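Polyketide biosynthesis 3-hydroxy-3-methylglutaryl-ACP synthase PksG (Bacillus subtilis, PDB 4YXT) catalyses the aldol condensation of acetyl-ACP with a carrier-bound beta-ketothioester intermediate in the biosynthesis of the polyketide antibiotic bacillaene. Local coordinates at residues L29-A32 / R33-L37; Q226-L229 / E230-R234; D279-T282 / R283-G287; L306-T309 / I310-R314. The protein carries 1 engineered substitution. One frame throughout, in Å; residues are numbered along the deposited sequence.

Interaction 1 of 4, residues L29-A32 / R33-L37; sequences LDTA and RFENL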
# COMPACT_ATOMS: atom_id res chain seq x y z
N LEU A 29 6.44 -21.30 31.09
CA LEU A 29 5.14 -21.40 30.47
C LEU A 29 4.46 -22.68 30.90
O LEU A 29 5.12 -23.67 31.19
CB LEU A 29 5.27 -21.36 28.95
CG LEU A 29 5.87 -20.08 28.35
CD1 LEU A 29 5.71 -20.07 26.84
CD2 LEU A 29 5.25 -18.82 28.96
N ASP A 30 3.13 -22.66 30.95
CA ASP A 30 2.37 -23.88 31.15
C ASP A 30 2.72 -24.78 30.00
O ASP A 30 2.57 -24.40 28.85
CB ASP A 30 0.85 -23.62 31.12
CG ASP A 30 0.05 -24.92 31.14
OD1 ASP A 30 -0.74 -25.21 30.20
OD2 ASP A 30 0.22 -25.68 32.11
N THR A 31 3.13 -26.00 30.31
CA THR A 31 3.62 -26.92 29.30
C THR A 31 2.60 -27.16 28.22
O THR A 31 2.92 -27.02 27.03
CB THR A 31 4.03 -28.23 29.97
OG1 THR A 31 5.22 -27.99 30.73
CG2 THR A 31 4.29 -29.30 28.95
N ALA A 32 1.38 -27.50 28.61
CA ALA A 32 0.34 -27.81 27.64
C ALA A 32 0.03 -26.62 26.73
O ALA A 32 -0.25 -26.79 25.55
CB ALA A 32 -0.92 -28.29 28.35
N ARG A 33 0.05 -25.41 27.28
CA ARG A 33 -0.26 -24.24 26.47
C ARG A 33 0.81 -24.03 25.44
O ARG A 33 0.50 -23.87 24.27
CB ARG A 33 -0.37 -22.98 27.29
CG ARG A 33 -0.77 -21.81 26.43
CD ARG A 33 -2.17 -21.35 26.73
NE ARG A 33 -2.15 -20.46 27.88
CZ ARG A 33 -2.27 -19.14 27.86
NH1 ARG A 33 -2.43 -18.47 26.73
NH2 ARG A 33 -2.23 -18.47 29.01
N PHE A 34 2.07 -24.03 25.88
CA PHE A 34 3.16 -23.81 24.97
C PHE A 34 3.19 -24.87 23.87
O PHE A 34 3.42 -24.54 22.73
CB PHE A 34 4.50 -23.81 25.69
CG PHE A 34 5.67 -23.84 24.75
CD1 PHE A 34 6.10 -22.67 24.11
CD2 PHE A 34 6.32 -25.04 24.46
CE1 PHE A 34 7.18 -22.69 23.24
CE2 PHE A 34 7.39 -25.08 23.59
CZ PHE A 34 7.82 -23.89 22.97
N GLU A 35 2.95 -26.14 24.23
CA GLU A 35 3.07 -27.26 23.29
C GLU A 35 1.94 -27.22 22.29
O GLU A 35 2.06 -27.70 21.16
CB GLU A 35 3.07 -28.61 24.04
CG GLU A 35 4.32 -28.87 24.87
CD GLU A 35 4.42 -30.29 25.46
OE1 GLU A 35 5.34 -30.52 26.27
OE2 GLU A 35 3.64 -31.19 25.11
N ASN A 36 0.82 -26.65 22.70
CA ASN A 36 -0.32 -26.50 21.81
C ASN A 36 -0.13 -25.45 20.73
O ASN A 36 -0.73 -25.56 19.70
CB ASN A 36 -1.58 -26.24 22.62
CG ASN A 36 -2.14 -27.52 23.22
OD1 ASN A 36 -2.48 -28.46 22.49
ND2 ASN A 36 -2.23 -27.56 24.56
N LEU A 37 0.71 -24.45 20.94
CA LEU A 37 1.16 -23.54 19.85
C LEU A 37 1.73 -24.26 18.61
O LEU A 37 1.42 -23.91 17.45
CB LEU A 37 2.25 -22.64 20.38
CG LEU A 37 1.93 -21.90 21.67
CD1 LEU A 37 3.13 -21.06 22.06
CD2 LEU A 37 0.67 -21.04 21.50
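Glu35 N donates to Thr31 O at 2.9 Å. This bond belongs to the first turn of helix 31-37. One residue earlier, Phe34 N donates to Asp30 O over 3.0 Å. Asp30 is the N-cap. Its CG stands anti to its own N (chi1 172°), which brings OD1 round to Arg33 N at 3.0 Å. The donor comes from above the carboxylate plane, and the bond is bent. The charged end of Arg33 does not meet this carboxylate; it turns to Tyr163 in a cation-pi contact. Asp30 N is also bound, by Tyr163 OH. On the inner side, Leu29 CD1 reaches Phe34 CD1 at 3.8 Å, the two side chains crossing obliquely. Phe34 is buried against Val20, Met21 and Ala24 of helix 20-27, and Pro166 touches both Leu29 and Phe34. On the outer side, Thr31 and Glu35 run side by side, pointing the same way. The chemistry is that of a helix start: a carboxylate takes up an N-H of the first turn, and its negative charge would probably interact favourably with the helix dipole.

Interaction 2 of 4, residues Q226-L229 / E230-R234; sequences QTFL and EYQKR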
# COMPACT_ATOMS: atom_id res chain seq x y z
N GLN A 226 -16.21 -17.49 5.68
CA GLN A 226 -16.86 -16.62 4.69
C GLN A 226 -16.08 -16.56 3.41
O GLN A 226 -16.66 -16.56 2.32
CB GLN A 226 -17.08 -15.21 5.22
CG GLN A 226 -18.11 -15.17 6.34
CD GLN A 226 -19.51 -15.60 5.91
OE1 GLN A 226 -20.26 -16.18 6.69
NE2 GLN A 226 -19.85 -15.31 4.67
N THR A 227 -14.77 -16.53 3.51
CA THR A 227 -13.98 -16.47 2.28
C THR A 227 -14.27 -17.67 1.39
O THR A 227 -14.41 -17.55 0.16
CB THR A 227 -12.46 -16.31 2.56
OG1 THR A 227 -11.99 -17.33 3.43
CG2 THR A 227 -12.16 -14.97 3.16
N PHE A 228 -14.39 -18.85 1.99
CA PHE A 228 -14.65 -20.04 1.19
C PHE A 228 -16.04 -20.02 0.58
O PHE A 228 -16.22 -20.41 -0.57
CB PHE A 228 -14.43 -21.37 1.96
CG PHE A 228 -14.53 -22.57 1.05
CD1 PHE A 228 -13.59 -22.78 0.09
CD2 PHE A 228 -15.65 -23.42 1.08
CE1 PHE A 228 -13.70 -23.82 -0.83
CE2 PHE A 228 -15.75 -24.48 0.18
CZ PHE A 228 -14.77 -24.69 -0.76
N LEU A 229 -17.02 -19.63 1.38
CA LEU A 229 -18.38 -19.36 0.91
C LEU A 229 -18.36 -18.42 -0.31
O LEU A 229 -19.00 -18.70 -1.39
CB LEU A 229 -19.19 -18.69 2.03
CG LEU A 229 -20.62 -19.09 2.38
CD1 LEU A 229 -20.55 -19.91 3.66
CD2 LEU A 229 -21.58 -17.90 2.55
N GLU A 230 -17.60 -17.32 -0.20
CA GLU A 230 -17.54 -16.39 -1.35
C GLU A 230 -16.91 -17.06 -2.61
O GLU A 230 -17.45 -16.98 -3.74
CB GLU A 230 -16.84 -15.09 -0.99
CG GLU A 230 -17.48 -14.34 0.19
CD GLU A 230 -18.68 -13.45 -0.21
OE1 GLU A 230 -19.19 -13.56 -1.37
OE2 GLU A 230 -19.12 -12.63 0.65
N TYR A 231 -15.80 -17.76 -2.40
CA TYR A 231 -15.14 -18.51 -3.48
C TYR A 231 -16.08 -19.48 -4.18
O TYR A 231 -16.12 -19.56 -5.39
CB TYR A 231 -13.99 -19.27 -2.88
CG TYR A 231 -13.16 -20.10 -3.83
CD1 TYR A 231 -13.54 -21.40 -4.11
CD2 TYR A 231 -11.95 -19.63 -4.36
CE1 TYR A 231 -12.78 -22.21 -4.93
CE2 TYR A 231 -11.19 -20.43 -5.18
CZ TYR A 231 -11.62 -21.72 -5.46
OH TYR A 231 -10.90 -22.59 -6.23
N GLN A 232 -16.80 -20.25 -3.37
CA GLN A 232 -17.83 -21.18 -3.85
C GLN A 232 -18.92 -20.49 -4.65
O GLN A 232 -19.37 -21.00 -5.67
CB GLN A 232 -18.52 -21.87 -2.65
CG GLN A 232 -17.73 -22.98 -2.01
CD GLN A 232 -18.59 -23.82 -1.08
OE1 GLN A 232 -19.23 -23.30 -0.18
NE2 GLN A 232 -18.62 -25.11 -1.32
N LYS A 233 -19.36 -19.34 -4.18
CA LYS A 233 -20.38 -18.63 -4.95
C LYS A 233 -19.85 -18.28 -6.34
O LYS A 233 -20.61 -18.25 -7.25
CB LYS A 233 -20.91 -17.41 -4.20
CG LYS A 233 -21.50 -17.79 -2.85
CD LYS A 233 -22.29 -16.65 -2.22
CE LYS A 233 -22.95 -17.13 -0.94
NZ LYS A 233 -24.27 -16.46 -0.73
N ARG A 234 -18.53 -18.09 -6.48
CA ARG A 234 -17.91 -17.78 -7.76
C ARG A 234 -17.42 -19.02 -8.54
O ARG A 234 -17.22 -18.94 -9.74
CB ARG A 234 -16.75 -16.82 -7.52
CG ARG A 234 -17.22 -15.40 -7.20
CD ARG A 234 -16.13 -14.58 -6.52
NE ARG A 234 -16.60 -13.28 -6.10
CZ ARG A 234 -16.32 -12.10 -6.68
NH1 ARG A 234 -15.53 -11.96 -7.73
NH2 ARG A 234 -16.85 -11.03 -6.13
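Gln232 packs against the ring of Phe228, one helical turn back. Its CB sits 3.4 Å from Phe228 O. CG is anti to the carbonyl carbon of Gln232 (chi1 -78°), and this sends the chain back to the ring. There Gln232 CG covers one face, 3.3 Å from Phe228 CE2. Beyond CG the chain is extended. CD comes within 3.2 Å of Phe228 CE2. At the tip, OE1 lies 3.7 Å from CE2 of Phe228, and NE2 is closer to that same carbon, at 3.3 Å. The amide thus lies past the CE2 edge, its plane 32° from that of the ring. Its NE2 donates to Ala238 O, which helps fix the turn of the amide.

Tyr231 meets the same ring from another direction. The two planes are nearly parallel, 18° apart, but slid so far that they barely overlap, with centroids 6.0 Å apart. Phe334 meets both rings edge-to-face, Tyr240 does the same to Phe228, and Tyr231 OH bonds to Ser336 OG. On the exposed side, Leu229 CD2 packs alongside Lys233 CE at 3.8 Å. Further on, Arg234 forms a salt bridge with Glu75 of the second subunit.

The backbone is regular, with Gln232 N bonded to Phe228 O at 2.9 Å and similar bonds before and after it. The arrangement is typical of an amphipathic alpha-helix: the aromatic side of helix 213-234 packs on strands 184-195 and 331-339 of the central sheet, as helices do in the layered thiolase-like fold.

Interaction 3 of 4, residues D279-T282 / R283-G287; sequences DFLT and RVKPG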
# COMPACT_ATOMS: atom_id res chain seq x y z
N ASP A 279 -6.83 -35.91 6.99
CA ASP A 279 -6.79 -34.79 6.13
C ASP A 279 -5.75 -33.72 6.59
O ASP A 279 -5.06 -33.14 5.76
CB ASP A 279 -8.22 -34.23 6.03
CG ASP A 279 -8.36 -33.23 4.94
OD1 ASP A 279 -8.32 -33.60 3.76
OD2 ASP A 279 -8.49 -32.07 5.28
N PHE A 280 -5.62 -33.47 7.88
CA PHE A 280 -4.60 -32.56 8.37
C PHE A 280 -3.18 -32.97 7.92
O PHE A 280 -2.37 -32.10 7.51
CB PHE A 280 -4.67 -32.46 9.88
CG PHE A 280 -3.58 -31.58 10.49
CD1 PHE A 280 -3.70 -30.20 10.52
CD2 PHE A 280 -2.44 -32.15 11.02
CE1 PHE A 280 -2.70 -29.40 11.10
CE2 PHE A 280 -1.43 -31.37 11.59
CZ PHE A 280 -1.57 -29.99 11.64
N LEU A 281 -2.89 -34.27 8.02
CA LEU A 281 -1.57 -34.82 7.78
C LEU A 281 -1.22 -34.77 6.34
O LEU A 281 -0.14 -34.41 6.00
CB LEU A 281 -1.53 -36.29 8.15
CG LEU A 281 -1.44 -36.66 9.60
CD1 LEU A 281 -1.34 -38.18 9.65
CD2 LEU A 281 -0.26 -35.96 10.23
N THR A 282 -2.15 -35.19 5.48
CA THR A 282 -1.98 -35.09 4.04
C THR A 282 -1.84 -33.64 3.51
O THR A 282 -0.88 -33.31 2.83
CB THR A 282 -3.18 -35.74 3.38
OG1 THR A 282 -3.27 -37.07 3.87
CG2 THR A 282 -3.03 -35.80 1.91
N ARG A 283 -2.79 -32.77 3.87
CA ARG A 283 -3.00 -31.55 3.13
C ARG A 283 -2.51 -30.30 3.75
O ARG A 283 -2.46 -29.28 3.09
CB ARG A 283 -4.49 -31.37 2.92
CG ARG A 283 -5.07 -32.40 2.01
CD ARG A 283 -6.30 -31.84 1.37
NE ARG A 283 -7.31 -31.46 2.33
CZ ARG A 283 -8.42 -30.82 1.99
NH1 ARG A 283 -8.66 -30.47 0.71
NH2 ARG A 283 -9.31 -30.57 2.93
N VAL A 284 -2.20 -30.36 5.04
CA VAL A 284 -1.98 -29.17 5.82
C VAL A 284 -0.62 -29.14 6.48
O VAL A 284 0.11 -28.11 6.44
CB VAL A 284 -3.06 -29.03 6.89
CG1 VAL A 284 -2.93 -27.73 7.64
CG2 VAL A 284 -4.45 -29.15 6.26
N LYS A 285 -0.25 -30.26 7.08
CA LYS A 285 1.01 -30.36 7.80
C LYS A 285 2.22 -30.05 6.91
O LYS A 285 3.13 -29.45 7.38
CB LYS A 285 1.16 -31.74 8.46
CG LYS A 285 2.57 -32.04 8.95
CD LYS A 285 2.60 -33.27 9.86
CE LYS A 285 3.88 -33.32 10.72
NZ LYS A 285 5.08 -33.66 9.90
N PRO A 286 2.25 -30.46 5.63
CA PRO A 286 3.43 -29.97 4.87
C PRO A 286 3.69 -28.40 4.93
O PRO A 286 4.84 -27.93 5.15
CB PRO A 286 3.14 -30.45 3.45
CG PRO A 286 2.33 -31.72 3.68
CD PRO A 286 1.46 -31.41 4.85
N GLY A 287 2.60 -27.64 4.83
CA GLY A 287 2.69 -26.18 4.84
C GLY A 287 3.20 -25.58 6.13
O GLY A 287 3.73 -24.50 6.09
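Asp279 and Arg283 form a salt bridge across one turn of helix. It rests on Asp279 OD1, 2.8 Å from Arg283 NE. Asp279 OD2 also accepts from Arg283 NH2 at the edge of the guanidinium, in its plane, though the placing of NH2 is less certain. The groups are not coplanar: carboxylate and guanidinium planes are 57° apart. Asp279 CG is anti to its backbone N (chi1 -168°), and Arg283 bends at chi3 (-59°), which turns its end to the carboxylate.

Phe280 O is gripped by two N-H groups. Lys285 N donates over 2.8 Å, nearly along the C=O axis. Val284 N donates over 3.0 Å from above the carbonyl plane. The ring of Phe280 touches the following residues, with CE1 3.8 Å from Val284 CG1 and CE2 4.1 Å from Lys285 CB. Outside, Leu281 CD2 runs beside Lys285 CD at 3.9 Å.

In the next shell, His261 NE2 bonds to Asp279 OD2, and Arg283 NH1 reaches the carbonyls of Tyr240 and Phe244. Both members of the pair thus have further polar partners, Arg283 being the buried one; this would probably favour the charged forms. His261 also packs on Phe280 and Val284, and Lys258 makes a cation-pi contact with the Phe280 ring.

Val284 is the first residue to leave helical angles, and the chain then enters helix 285-288. The arrangement is a helix C-terminus that runs almost directly into a short second helix. It packs against helix 254-267 and strand 246-249, an outermost strand of the mixed sheet within this chain.

Interaction 4 of 4, residues L306-T309 / I310-R314; sequences LAST and IDQGR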
# COMPACT_ATOMS: atom_id res chain seq x y z
N LEU A 306 2.92 -21.40 2.05
CA LEU A 306 2.78 -21.88 0.66
C LEU A 306 4.09 -22.49 0.12
O LEU A 306 4.13 -23.58 -0.43
CB LEU A 306 2.41 -20.71 -0.22
CG LEU A 306 2.10 -21.05 -1.69
CD1 LEU A 306 0.91 -21.91 -1.64
CD2 LEU A 306 1.83 -19.77 -2.47
N ALA A 307 5.17 -21.76 0.27
CA ALA A 307 6.53 -22.26 -0.00
C ALA A 307 6.81 -23.59 0.71
O ALA A 307 7.37 -24.53 0.12
CB ALA A 307 7.55 -21.23 0.46
N SER A 308 6.38 -23.67 1.97
CA SER A 308 6.58 -24.88 2.77
C SER A 308 5.86 -26.02 2.13
O SER A 308 6.44 -27.08 2.02
CB SER A 308 6.15 -24.71 4.23
OG SER A 308 6.57 -25.83 5.05
N THR A 309 4.62 -25.78 1.65
CA THR A 309 3.79 -26.81 1.01
C THR A 309 4.42 -27.32 -0.30
O THR A 309 4.40 -28.55 -0.63
CB THR A 309 2.38 -26.26 0.66
OG1 THR A 309 1.65 -25.92 1.85
CG2 THR A 309 1.59 -27.25 -0.17
N ILE A 310 4.96 -26.38 -1.05
CA ILE A 310 5.62 -26.69 -2.30
C ILE A 310 6.92 -27.44 -2.08
O ILE A 310 7.15 -28.38 -2.77
CB ILE A 310 5.82 -25.47 -3.21
CG1 ILE A 310 4.45 -24.93 -3.66
CG2 ILE A 310 6.63 -25.87 -4.45
CD1 ILE A 310 4.45 -23.51 -4.11
N ASP A 311 7.76 -27.06 -1.12
CA ASP A 311 8.99 -27.81 -0.86
C ASP A 311 8.71 -29.19 -0.22
O ASP A 311 9.34 -30.17 -0.58
CB ASP A 311 9.99 -27.02 0.00
CG ASP A 311 10.79 -25.98 -0.81
OD1 ASP A 311 10.51 -25.80 -2.03
OD2 ASP A 311 11.69 -25.31 -0.24
N GLN A 312 7.75 -29.28 0.70
CA GLN A 312 7.60 -30.49 1.51
C GLN A 312 6.55 -31.44 1.00
O GLN A 312 6.54 -32.59 1.38
CB GLN A 312 7.35 -30.13 2.96
CG GLN A 312 8.37 -29.16 3.53
CD GLN A 312 9.77 -29.74 3.60
OE1 GLN A 312 10.77 -29.06 3.32
NE2 GLN A 312 9.85 -31.01 3.96
N GLY A 313 5.71 -31.01 0.06
CA GLY A 313 4.58 -31.81 -0.36
C GLY A 313 4.93 -32.68 -1.54
O GLY A 313 6.03 -32.66 -1.99
N ARG A 314 3.96 -33.44 -2.03
CA ARG A 314 4.17 -34.39 -3.13
C ARG A 314 3.60 -33.84 -4.44
O ARG A 314 2.40 -33.62 -4.54
CB ARG A 314 3.50 -35.74 -2.81
CG ARG A 314 3.73 -36.81 -3.89
CD ARG A 314 3.08 -38.14 -3.57
NE ARG A 314 3.39 -38.64 -2.23
CZ ARG A 314 2.88 -39.76 -1.71
NH1 ARG A 314 2.06 -40.53 -2.43
NH2 ARG A 314 3.22 -40.14 -0.49
O HOH W 1 9.08 -23.76 -2.20
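Leu306 and Ile310 lie side by side on one face of helix 301-312, pointing the same way. Leu306 has CG anti to its backbone N (chi1 -175°), while Ile310 sends CG1 back over the preceding turn (chi1 -65°). This brings Ile310 CD1 to within 4.2 Å of Leu306 CG, a loose apolar contact. Ile310 CG1 also passes Leu306 O at 3.5 Å.

Asp311 carries its carboxylate back toward Ala307. A water donates to Asp311 OD1, at 2.5 Å, and to Ala307 O, at 3.0 Å. Ala307 O also accepts from Asp311 N at 2.8 Å, so two donors grip this carbonyl. Asp311 OD2 is taken by Tyr290 OH.

The chain of Gln312 is bent, and its CG lies 3.2 Å from Ser308 O. Ser308 OG meets Pro286 O and Tyr290 N. At the end of the helix Gly313 N gives a weak bond to Thr309 O, 2.9 Å long. Gly313 then leaves helical angles.

Leu306, Thr309 and Ile310 rest on Ile321 of strand 319-327. Asp311 touches Gln347 of helix 341-349 and Ile352 of helix 352-357. The helix end thus touches strand 319-327 and helices 341-349 and 352-357.

The four interactions follow one another along the chain, each a local contact: a helix start, two turns within helices and a junction between helices. Interactions 3 and 4 are close, with centres about 10 Å apart. They touch where Pro286 O meets Ser308 OG at 2.7 Å, probably a hydrogen bond, and both lie in the C-terminal part of the HMG-CoA synthase sequence. Interaction 2 is about 22 Å from interaction 3, centre to centre; Tyr240 and Phe244 contact both. Interaction 1 lies on the surface in the N-terminal part, about 34 Å from interaction 2 between centres. Interactions 2, 3 and 4 each bring a side chain to about 10 or 11 Å from that of His250, probably a catalytic proton donor/acceptor.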